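Long-range contacts in Alpha/beta hydrolase (Enterobacter asburiae, PDB 6KMO), which probably hydrolyses ester bonds as an esterase or lipase of the alpha/beta-hydrolase fold: residues Pro100-Phe105 and Asp124-Ser129; Gly108-Gly113 and Trp236-Tyr241; His118-Arg123 and Leu311-Ser316. The protein carries 2 engineered substitutions. One frame throughout, in Å; residues are numbered along the deposited sequence.

Contact 1 (Pro100-Phe105 and Asp124-Ser129)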
loop_
_atom_site.group_PDB
_atom_site.type_symbol
_atom_site.label_atom_id
_atom_site.label_comp_id
_atom_site.label_asym_id
_atom_site.label_seq_id
_atom_site.Cartn_x
_atom_site.Cartn_y
_atom_site.Cartn_z
ATOM N N PRO A 100 12.218 2.820 -20.022
ATOM C CA PRO A 100 10.854 3.347 -20.002
ATOM C C PRO A 100 10.829 4.582 -19.123
ATOM O O PRO A 100 11.781 4.892 -18.410
ATOM C CB PRO A 100 10.050 2.204 -19.385
ATOM C CG PRO A 100 11.001 1.590 -18.433
ATOM C CD PRO A 100 12.387 1.716 -19.058
ATOM N N ALA A 101 9.711 5.299 -19.174
ATOM C CA ALA A 101 9.639 6.573 -18.476
ATOM C C ALA A 101 8.265 6.796 -17.866
ATOM O O ALA A 101 7.258 6.172 -18.249
ATOM C CB ALA A 101 9.973 7.743 -19.412
ATOM N N PHE A 102 8.235 7.735 -16.923
ATOM C CA PHE A 102 6.990 8.314 -16.451
ATOM C C PHE A 102 7.100 9.831 -16.472
ATOM O O PHE A 102 8.125 10.398 -16.078
ATOM C CB PHE A 102 6.552 7.819 -15.057
ATOM C CG PHE A 102 7.552 8.017 -13.962
ATOM C CD1 PHE A 102 7.474 9.096 -13.102
ATOM C CD2 PHE A 102 8.533 7.070 -13.733
ATOM C CE1 PHE A 102 8.367 9.241 -12.064
ATOM C CE2 PHE A 102 9.429 7.209 -12.689
ATOM C CZ PHE A 102 9.358 8.304 -11.863
ATOM N N MET A 103 6.046 10.490 -16.922
ATOM C CA MET A 103 5.921 11.925 -16.717
ATOM C C MET A 103 5.715 12.163 -15.228
ATOM O O MET A 103 5.100 11.343 -14.533
ATOM C CB MET A 103 4.734 12.478 -17.503
ATOM C CG MET A 103 4.703 12.056 -18.975
ATOM S SD MET A 103 6.211 12.457 -20.013
ATOM C CE MET A 103 6.201 14.275 -19.813
ATOM N N PHE A 104 6.253 13.277 -14.733
ATOM C CA PHE A 104 6.098 13.642 -13.334
ATOM C C PHE A 104 5.494 15.032 -13.226
ATOM O O PHE A 104 6.104 16.014 -13.673
ATOM C CB PHE A 104 7.384 13.558 -12.510
ATOM C CG PHE A 104 7.107 13.778 -11.050
ATOM C CD1 PHE A 104 6.712 12.731 -10.241
ATOM C CD2 PHE A 104 7.104 15.060 -10.527
ATOM C CE1 PHE A 104 6.366 12.945 -8.923
ATOM C CE2 PHE A 104 6.751 15.287 -9.227
ATOM C CZ PHE A 104 6.382 14.227 -8.412
ATOM N N PHE A 105 4.303 15.108 -12.618
ATOM C CA PHE A 105 3.538 16.331 -12.433
ATOM C C PHE A 105 3.585 16.682 -10.952
ATOM O O PHE A 105 3.037 15.960 -10.116
ATOM C CB PHE A 105 2.111 16.118 -12.942
ATOM C CG PHE A 105 2.043 15.616 -14.359
ATOM C CD1 PHE A 105 2.839 16.167 -15.354
ATOM C CD2 PHE A 105 1.176 14.608 -14.700
ATOM C CE1 PHE A 105 2.777 15.699 -16.657
ATOM C CE2 PHE A 105 1.106 14.143 -16.002
ATOM C CZ PHE A 105 1.927 14.694 -16.986
ATOM N N ASP A 124 13.442 9.301 -5.473
ATOM C CA ASP A 124 13.012 8.074 -4.808
ATOM C C ASP A 124 12.186 7.203 -5.753
ATOM O O ASP A 124 12.333 5.975 -5.773
ATOM C CB ASP A 124 12.175 8.399 -3.566
ATOM C CG ASP A 124 12.981 8.870 -2.388
ATOM O OD1 ASP A 124 14.229 8.733 -2.369
ATOM O OD2 ASP A 124 12.349 9.397 -1.442
ATOM N N LEU A 125 11.291 7.815 -6.528
ATOM C CA LEU A 125 10.443 7.045 -7.432
ATOM C C LEU A 125 11.240 6.469 -8.597
ATOM O O LEU A 125 10.974 5.350 -9.044
ATOM C CB LEU A 125 9.308 7.933 -7.950
ATOM C CG LEU A 125 8.242 8.346 -6.916
ATOM C CD1 LEU A 125 7.452 9.531 -7.443
ATOM C CD2 LEU A 125 7.338 7.177 -6.555
ATOM N N VAL A 126 12.202 7.233 -9.110
ATOM C CA VAL A 126 13.093 6.738 -10.154
ATOM C C VAL A 126 13.885 5.543 -9.650
ATOM O O VAL A 126 13.982 4.515 -10.322
ATOM C CB VAL A 126 14.006 7.886 -10.612
ATOM C CG1 VAL A 126 15.178 7.346 -11.451
ATOM C CG2 VAL A 126 13.205 8.908 -11.392
ATOM N N ARG A 127 14.451 5.651 -8.453
ATOM C CA ARG A 127 15.260 4.553 -7.925
ATOM C C ARG A 127 14.421 3.306 -7.682
ATOM O O ARG A 127 14.861 2.188 -7.979
ATOM C CB ARG A 127 15.942 5.027 -6.647
ATOM C CG ARG A 127 17.056 6.026 -6.913
ATOM C CD ARG A 127 17.453 6.786 -5.658
ATOM N NE ARG A 127 17.862 5.859 -4.619
ATOM C CZ ARG A 127 19.073 5.324 -4.539
ATOM N NH1 ARG A 127 20.012 5.655 -5.414
ATOM N NH2 ARG A 127 19.341 4.464 -3.570
ATOM N N ALA A 128 13.208 3.474 -7.156
ATOM C CA ALA A 128 12.371 2.331 -6.837
ATOM C C ALA A 128 11.761 1.691 -8.077
ATOM O O ALA A 128 11.433 0.502 -8.051
ATOM C CB ALA A 128 11.280 2.746 -5.857
ATOM N N SER A 129 11.576 2.447 -9.154
ATOM C CA SER A 129 10.956 1.917 -10.360
ATOM C C SER A 129 11.953 1.501 -11.432
ATOM O O SER A 129 11.593 0.696 -12.306
ATOM C CB SER A 129 10.014 2.960 -10.978
ATOM O OG SER A 129 10.754 4.061 -11.498
#
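Phe102 of strand 100-105 brings the CZ and CE2 end of its ring against Leu125, Val126 and Ser129 of helix 124-129, within a beta-alpha-beta unit of the alpha/beta-hydrolase fold. Strand 99-105 is followed by helix 115-129 and then by strand 132-136, which pairs in parallel beside the first. The short strand and helix axes run nearly antiparallel, at 156°, and approach to 10.6 Å; Phe102 spans most of the distance. With its CG between the backbone N and the carbonyl carbon (chi1 56°), Phe102 CZ reaches Leu125 CB at 3.9 Å and Val126 CG2 at an equal separation, while Phe102 CE2 comes to 3.6 Å from Ser129 OG. Leu125 serves two rings: its CB takes Phe102, and its branch CD1 meets Phe104 CE1 at 3.9 Å, the leucine lying about at right angles to both phenylalanines. Leu332 and Ala328 of helix 319-335 close round Phe102 and Leu125.

The solvent side of the helix, with Asp124 and Arg127, makes no contact with the strand. Both side chains touch Pro69 instead, and exposed Arg127 bonds through NH1 to Pro70 O. The serine that borders the apolar patch is well provided for. Ser129 OG donates to Leu125 O at 2.8 Å and accepts from Ala131 N. Leu125 O also takes Ser129 N at 3.0 Å, the two donors arriving from opposite faces of the carbonyl plane.

Contact 2 (Gly108-Gly113 and Trp236-Tyr241)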
loop_
_atom_site.group_PDB
_atom_site.type_symbol
_atom_site.label_atom_id
_atom_site.label_comp_id
_atom_site.label_asym_id
_atom_site.label_seq_id
_atom_site.Cartn_x
_atom_site.Cartn_y
_atom_site.Cartn_z
ATOM N N GLY A 108 1.537 21.192 -5.138
ATOM C CA GLY A 108 1.663 22.546 -4.645
ATOM C C GLY A 108 0.464 23.438 -4.865
ATOM O O GLY A 108 0.588 24.671 -4.776
ATOM N N GLY A 109 -0.710 22.864 -5.142
ATOM C CA GLY A 109 -1.894 23.694 -5.255
ATOM C C GLY A 109 -1.887 24.634 -6.429
ATOM O O GLY A 109 -2.593 25.666 -6.390
ATOM N N TRP A 110 -1.112 24.322 -7.473
ATOM C CA TRP A 110 -0.900 25.112 -8.682
ATOM C C TRP A 110 -0.063 26.362 -8.421
ATOM O O TRP A 110 0.705 26.787 -9.286
ATOM C CB TRP A 110 -2.210 25.440 -9.399
ATOM C CG TRP A 110 -2.966 24.209 -9.827
ATOM C CD1 TRP A 110 -2.642 23.346 -10.834
ATOM C CD2 TRP A 110 -4.178 23.700 -9.251
ATOM N NE1 TRP A 110 -3.557 22.335 -10.921
ATOM C CE2 TRP A 110 -4.521 22.534 -9.967
ATOM C CE3 TRP A 110 -5.004 24.114 -8.197
ATOM C CZ2 TRP A 110 -5.653 21.791 -9.680
ATOM C CZ3 TRP A 110 -6.128 23.383 -7.919
ATOM C CH2 TRP A 110 -6.454 22.236 -8.655
ATOM N N VAL A 111 -0.174 26.929 -7.225
ATOM C CA VAL A 111 0.594 28.117 -6.847
ATOM C C VAL A 111 2.031 27.760 -6.483
ATOM O O VAL A 111 2.970 28.473 -6.878
ATOM C CB VAL A 111 -0.123 28.838 -5.690
ATOM C CG1 VAL A 111 0.652 30.082 -5.282
ATOM C CG2 VAL A 111 -1.539 29.197 -6.056
ATOM N N LEU A 112 2.230 26.682 -5.736
ATOM C CA LEU A 112 3.530 26.316 -5.184
ATOM C C LEU A 112 4.181 25.204 -5.993
ATOM O O LEU A 112 3.571 24.582 -6.861
ATOM C CB LEU A 112 3.388 25.824 -3.735
ATOM C CG LEU A 112 2.370 26.487 -2.820
ATOM C CD1 LEU A 112 2.379 25.767 -1.469
ATOM C CD2 LEU A 112 2.673 27.962 -2.659
ATOM N N GLY A 113 5.430 24.939 -5.670
ATOM C CA GLY A 113 6.121 23.792 -6.205
ATOM C C GLY A 113 6.915 24.095 -7.459
ATOM O O GLY A 113 6.728 25.105 -8.133
ATOM N N TRP A 236 -8.081 28.372 -1.457
ATOM C CA TRP A 236 -7.198 29.380 -2.039
ATOM C C TRP A 236 -6.510 28.846 -3.290
ATOM O O TRP A 236 -6.379 29.549 -4.300
ATOM C CB TRP A 236 -6.172 29.811 -0.989
ATOM C CG TRP A 236 -5.283 30.939 -1.365
ATOM C CD1 TRP A 236 -5.647 32.230 -1.614
ATOM C CD2 TRP A 236 -3.860 30.900 -1.494
ATOM N NE1 TRP A 236 -4.547 32.986 -1.906
ATOM C CE2 TRP A 236 -3.431 32.193 -1.836
ATOM C CE3 TRP A 236 -2.900 29.888 -1.354
ATOM C CZ2 TRP A 236 -2.100 32.510 -2.033
ATOM C CZ3 TRP A 236 -1.577 30.212 -1.564
ATOM C CH2 TRP A 236 -1.192 31.507 -1.894
ATOM N N PHE A 237 -6.014 27.618 -3.228
ATOM C CA PHE A 237 -5.378 27.020 -4.395
ATOM C C PHE A 237 -6.350 26.958 -5.564
ATOM O O PHE A 237 -6.036 27.402 -6.677
ATOM C CB PHE A 237 -4.876 25.620 -4.044
ATOM C CG PHE A 237 -3.720 25.564 -3.056
ATOM C CD1 PHE A 237 -2.720 26.529 -3.021
ATOM C CD2 PHE A 237 -3.620 24.487 -2.188
ATOM C CE1 PHE A 237 -1.667 26.433 -2.129
ATOM C CE2 PHE A 237 -2.557 24.373 -1.301
ATOM C CZ PHE A 237 -1.582 25.347 -1.271
ATOM N N TRP A 238 -7.550 26.426 -5.329
ATOM C CA TRP A 238 -8.559 26.374 -6.379
ATOM C C TRP A 238 -8.890 27.768 -6.902
ATOM O O TRP A 238 -9.074 27.954 -8.110
ATOM C CB TRP A 238 -9.806 25.657 -5.864
ATOM C CG TRP A 238 -9.798 24.187 -6.056
ATOM C CD1 TRP A 238 -9.635 23.227 -5.096
ATOM C CD2 TRP A 238 -9.967 23.494 -7.298
ATOM N NE1 TRP A 238 -9.684 21.970 -5.675
ATOM C CE2 TRP A 238 -9.904 22.109 -7.019
ATOM C CE3 TRP A 238 -10.169 23.911 -8.617
ATOM C CZ2 TRP A 238 -10.035 21.143 -8.014
ATOM C CZ3 TRP A 238 -10.297 22.944 -9.608
ATOM C CH2 TRP A 238 -10.231 21.575 -9.298
ATOM N N ASP A 239 -8.991 28.761 -6.005
ATOM C CA ASP A 239 -9.357 30.103 -6.439
ATOM C C ASP A 239 -8.281 30.717 -7.328
ATOM O O ASP A 239 -8.594 31.454 -8.263
ATOM C CB ASP A 239 -9.611 31.012 -5.237
ATOM C CG ASP A 239 -10.931 30.728 -4.529
ATOM O OD1 ASP A 239 -11.791 29.989 -5.054
ATOM O OD2 ASP A 239 -11.115 31.267 -3.418
ATOM N N ASN A 240 -7.006 30.446 -7.038
ATOM C CA ASN A 240 -5.932 30.936 -7.893
ATOM C C ASN A 240 -5.894 30.208 -9.227
ATOM O O ASN A 240 -5.473 30.789 -10.234
ATOM C CB ASN A 240 -4.592 30.790 -7.166
ATOM C CG ASN A 240 -4.317 31.928 -6.205
ATOM O OD1 ASN A 240 -3.885 33.009 -6.614
ATOM N ND2 ASN A 240 -4.585 31.707 -4.925
ATOM N N TYR A 241 -6.329 28.949 -9.257
ATOM C CA TYR A 241 -6.319 28.137 -10.473
ATOM C C TYR A 241 -7.449 28.536 -11.418
ATOM O O TYR A 241 -7.216 28.803 -12.598
ATOM C CB TYR A 241 -6.479 26.682 -10.067
ATOM C CG TYR A 241 -6.266 25.660 -11.147
ATOM C CD1 TYR A 241 -5.142 25.683 -11.968
ATOM C CD2 TYR A 241 -7.179 24.620 -11.315
ATOM C CE1 TYR A 241 -4.934 24.696 -12.913
ATOM C CE2 TYR A 241 -6.968 23.614 -12.261
ATOM C CZ TYR A 241 -5.840 23.659 -13.048
ATOM O OH TYR A 241 -5.587 22.679 -13.975
#
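Trp236 O is gripped twice by Asn240, whose CB in turn packs against Val111 CG2 of loop 108-113 at 3.6 Å. Gly108 and Gly109 of this loop belong to the His-Gly-Gly-Gly sequence characteristic of hormone-sensitive-lipase-like hydrolases, which in relatives lines the oxyanion hole. Asn240 N and Asn240 ND2 each lie 2.9 Å from Trp236 O and reach it from opposite faces of its plane. ND2 stands well above that plane, and its bond to Trp236 O would hold the amide's rotation; the same nitrogen also lies over a face of the Trp236 indole.

Helix 231-241 lies in the insertion after strand 203-207, a place where such enzymes carry part of their cap. An aromatic cluster joins loop and helix. Trp110 lays its five-membered ring flat on Tyr241, centroids 3.5 Å apart and planes at 3°, a face-to-face stack. The far rim of the same indole, CH2 foremost, points edge-to-face at Trp238, with the six-membered rings 4.8 Å apart between centroids and inclined at 65°. Tyr241 CG stands anti to the backbone N (chi1 -170°), which swings the phenol across the indole.

Beside this cluster Phe237 covers the glycines. Having no side chain, Gly109 lets the ring settle on its backbone: Gly109 CA makes a CH-pi contact 3.6 Å from the Phe237 ring centroid. Gly108 O lies over the same ring, towards its rim. Helix 52-63 backs Leu112 through Ala55 and Leu59, and Leu112 CD1 meets Phe237 CZ at 4.0 Å.

Contact 3 (His118-Arg123 and Leu311-Ser316)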
loop_
_atom_site.group_PDB
_atom_site.type_symbol
_atom_site.label_atom_id
_atom_site.label_comp_id
_atom_site.label_asym_id
_atom_site.label_seq_id
_atom_site.Cartn_x
_atom_site.Cartn_y
_atom_site.Cartn_z
ATOM N N HIS A 118 10.524 19.104 -5.329
ATOM C CA HIS A 118 10.077 17.732 -5.545
ATOM C C HIS A 118 11.201 16.766 -5.878
ATOM O O HIS A 118 10.939 15.569 -6.073
ATOM C CB HIS A 118 9.029 17.697 -6.666
ATOM C CG HIS A 118 7.685 18.194 -6.220
ATOM N ND1 HIS A 118 7.474 19.489 -5.797
ATOM C CD2 HIS A 118 6.495 17.561 -6.097
ATOM C CE1 HIS A 118 6.212 19.628 -5.434
ATOM N NE2 HIS A 118 5.598 18.470 -5.609
ATOM N N GLU A 119 12.459 17.229 -5.887
ATOM C CA GLU A 119 13.549 16.408 -6.403
ATOM C C GLU A 119 13.763 15.132 -5.594
ATOM O O GLU A 119 13.986 14.059 -6.165
ATOM C CB GLU A 119 14.844 17.223 -6.496
ATOM C CG GLU A 119 15.975 16.392 -7.058
ATOM C CD GLU A 119 17.191 17.189 -7.438
ATOM O OE1 GLU A 119 17.278 18.373 -7.035
ATOM O OE2 GLU A 119 18.044 16.631 -8.166
ATOM N N ARG A 120 13.705 15.209 -4.266
ATOM C CA ARG A 120 13.954 14.010 -3.476
ATOM C C ARG A 120 12.897 12.945 -3.764
ATOM O O ARG A 120 13.220 11.764 -3.971
ATOM C CB ARG A 120 14.011 14.362 -1.995
ATOM C CG ARG A 120 14.638 13.263 -1.144
ATOM C CD ARG A 120 13.775 12.921 0.048
ATOM N NE ARG A 120 12.662 12.042 -0.318
ATOM C CZ ARG A 120 11.374 12.294 -0.118
ATOM N NH1 ARG A 120 10.932 13.439 0.378
ATOM N NH2 ARG A 120 10.508 11.350 -0.438
ATOM N N LEU A 121 11.629 13.357 -3.784
ATOM C CA LEU A 121 10.535 12.454 -4.120
ATOM C C LEU A 121 10.724 11.853 -5.503
ATOM O O LEU A 121 10.554 10.646 -5.692
ATOM C CB LEU A 121 9.210 13.218 -4.044
ATOM C CG LEU A 121 7.966 12.544 -4.625
ATOM C CD1 LEU A 121 7.682 11.189 -3.968
ATOM C CD2 LEU A 121 6.751 13.468 -4.479
ATOM N N ILE A 122 11.050 12.687 -6.493
ATOM C CA ILE A 122 11.230 12.179 -7.849
ATOM C C ILE A 122 12.356 11.159 -7.884
ATOM O O ILE A 122 12.225 10.090 -8.485
ATOM C CB ILE A 122 11.471 13.332 -8.835
ATOM C CG1 ILE A 122 10.236 14.220 -8.923
ATOM C CG2 ILE A 122 11.829 12.778 -10.199
ATOM C CD1 ILE A 122 10.511 15.570 -9.525
ATOM N N ARG A 123 13.484 11.485 -7.260
ATOM C CA ARG A 123 14.598 10.544 -7.240
ATOM C C ARG A 123 14.207 9.236 -6.565
ATOM O O ARG A 123 14.601 8.153 -7.022
ATOM C CB ARG A 123 15.813 11.166 -6.541
ATOM C CG ARG A 123 16.516 12.257 -7.344
ATOM C CD ARG A 123 17.653 12.831 -6.530
ATOM N NE ARG A 123 18.428 13.842 -7.234
ATOM C CZ ARG A 123 19.761 13.884 -7.281
ATOM N NH1 ARG A 123 20.498 12.939 -6.719
ATOM N NH2 ARG A 123 20.345 14.882 -7.928
ATOM N N LEU A 311 6.193 13.732 -0.109
ATOM C CA LEU A 311 6.906 14.897 -0.617
ATOM C C LEU A 311 7.789 15.540 0.442
ATOM O O LEU A 311 8.950 15.843 0.174
ATOM C CB LEU A 311 5.905 15.957 -1.104
ATOM C CG LEU A 311 6.501 17.323 -1.452
ATOM C CD1 LEU A 311 7.405 17.197 -2.669
ATOM C CD2 LEU A 311 5.425 18.366 -1.694
ATOM N N LEU A 312 7.239 15.784 1.623
ATOM C CA LEU A 312 7.883 16.667 2.593
ATOM C C LEU A 312 9.204 16.082 3.057
ATOM O O LEU A 312 9.256 15.006 3.656
ATOM C CB LEU A 312 6.938 16.902 3.775
ATOM C CG LEU A 312 5.675 17.676 3.405
ATOM C CD1 LEU A 312 4.606 17.610 4.502
ATOM C CD2 LEU A 312 5.970 19.135 3.041
ATOM N N ASN A 313 10.295 16.795 2.790
ATOM C CA ASN A 313 11.596 16.230 3.104
ATOM C C ASN A 313 11.815 15.987 4.590
ATOM O O ASN A 313 12.507 15.010 4.906
ATOM C CB ASN A 313 12.695 17.073 2.455
ATOM C CG ASN A 313 12.705 16.929 0.955
ATOM O OD1 ASN A 313 12.174 15.963 0.410
ATOM N ND2 ASN A 313 13.275 17.893 0.269
ATOM N N PRO A 314 11.252 16.764 5.519
ATOM C CA PRO A 314 11.396 16.395 6.941
ATOM C C PRO A 314 10.785 15.048 7.287
ATOM O O PRO A 314 11.103 14.501 8.355
ATOM C CB PRO A 314 10.713 17.550 7.678
ATOM C CG PRO A 314 10.908 18.719 6.734
ATOM C CD PRO A 314 10.710 18.121 5.353
ATOM N N LEU A 315 9.933 14.486 6.422
ATOM C CA LEU A 315 9.342 13.171 6.652
ATOM C C LEU A 315 9.998 12.063 5.832
ATOM O O LEU A 315 9.503 10.930 5.828
ATOM C CB LEU A 315 7.839 13.211 6.364
ATOM C CG LEU A 315 7.021 14.075 7.324
ATOM C CD1 LEU A 315 5.585 14.112 6.859
ATOM C CD2 LEU A 315 7.112 13.547 8.745
ATOM N N SER A 316 11.121 12.334 5.175
ATOM C CA SER A 316 11.700 11.376 4.248
ATOM C C SER A 316 12.303 10.167 4.928
ATOM O O SER A 316 12.601 9.186 4.239
ATOM C CB SER A 316 12.759 12.059 3.368
ATOM O OG SER A 316 13.901 12.391 4.122
HETATM O O HOH W 1 8.816 12.614 2.348
HETATM O O HOH W 2 13.647 17.831 -2.729
HETATM O O HOH W 3 10.977 16.015 -2.437
#
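The His118 ring carries Leu311 CD1 over the centre of one face, a CH-pi contact of 3.6 Å from CD1 to the ring centroid and 9° off the normal. Its NE2 is hydrogen-bonded to Asn179 ND2, and the ring also meets that of His106. The second flat group is the Arg120 guanidinium, with Ser316 CB over one face and Asn313 OD1 and Leu311 O at the edge. Arg120 NH1 donates to Asn313 OD1 at 2.8 Å, in the carbonyl plane of an amide turned 73° from the guanidinium, and weakly to Leu311 O at 3.1 Å. Bends at chi2 and chi3 turn the chain so that NH1 faces the Asn313 amide. Arg120 NH2 forms a salt bridge with Asp124 and bonds to Gly310 O, which would pair the buried charge and restrain rotation of the group. Water 2 bridges Arg120 N and Asn313 ND2, 3.0 Å from each, where the kinked helix leaves that backbone N without a bond to the turn before. Leu121 CD2 adds apolar contact to Leu311 CD1. The contact thus fastens helix 115-129, which packs on strand 99-105, to the loop between strand 305-306 and helix 319-335, and Phe35 of helix 30-41 covers Leu312.

Contacts 1 and 3 use successive parts of helix 115-129, their centres about 13 Å apart, and Phe104 ties them together: its CD2 packs on Ile122 CD1 at 3.6 Å and its CZ on Leu121 CD2 at 4.0 Å. Contact 2 lies farther off, about 24 Å from contact 1 and 19 Å from contact 3 between centres, but its loop leads into the same helix, and Gly113 CA approaches His118 CE1 to 4.2 Å. Each contact has a residue at or near the probable nucleophile elbow, the Gly-x-Ser-x-Gly sequence with Ser180 at its middle. Phe104 touches Asn179, Trp110 touches Val181, and Gly108 and Leu311 lie near without touching.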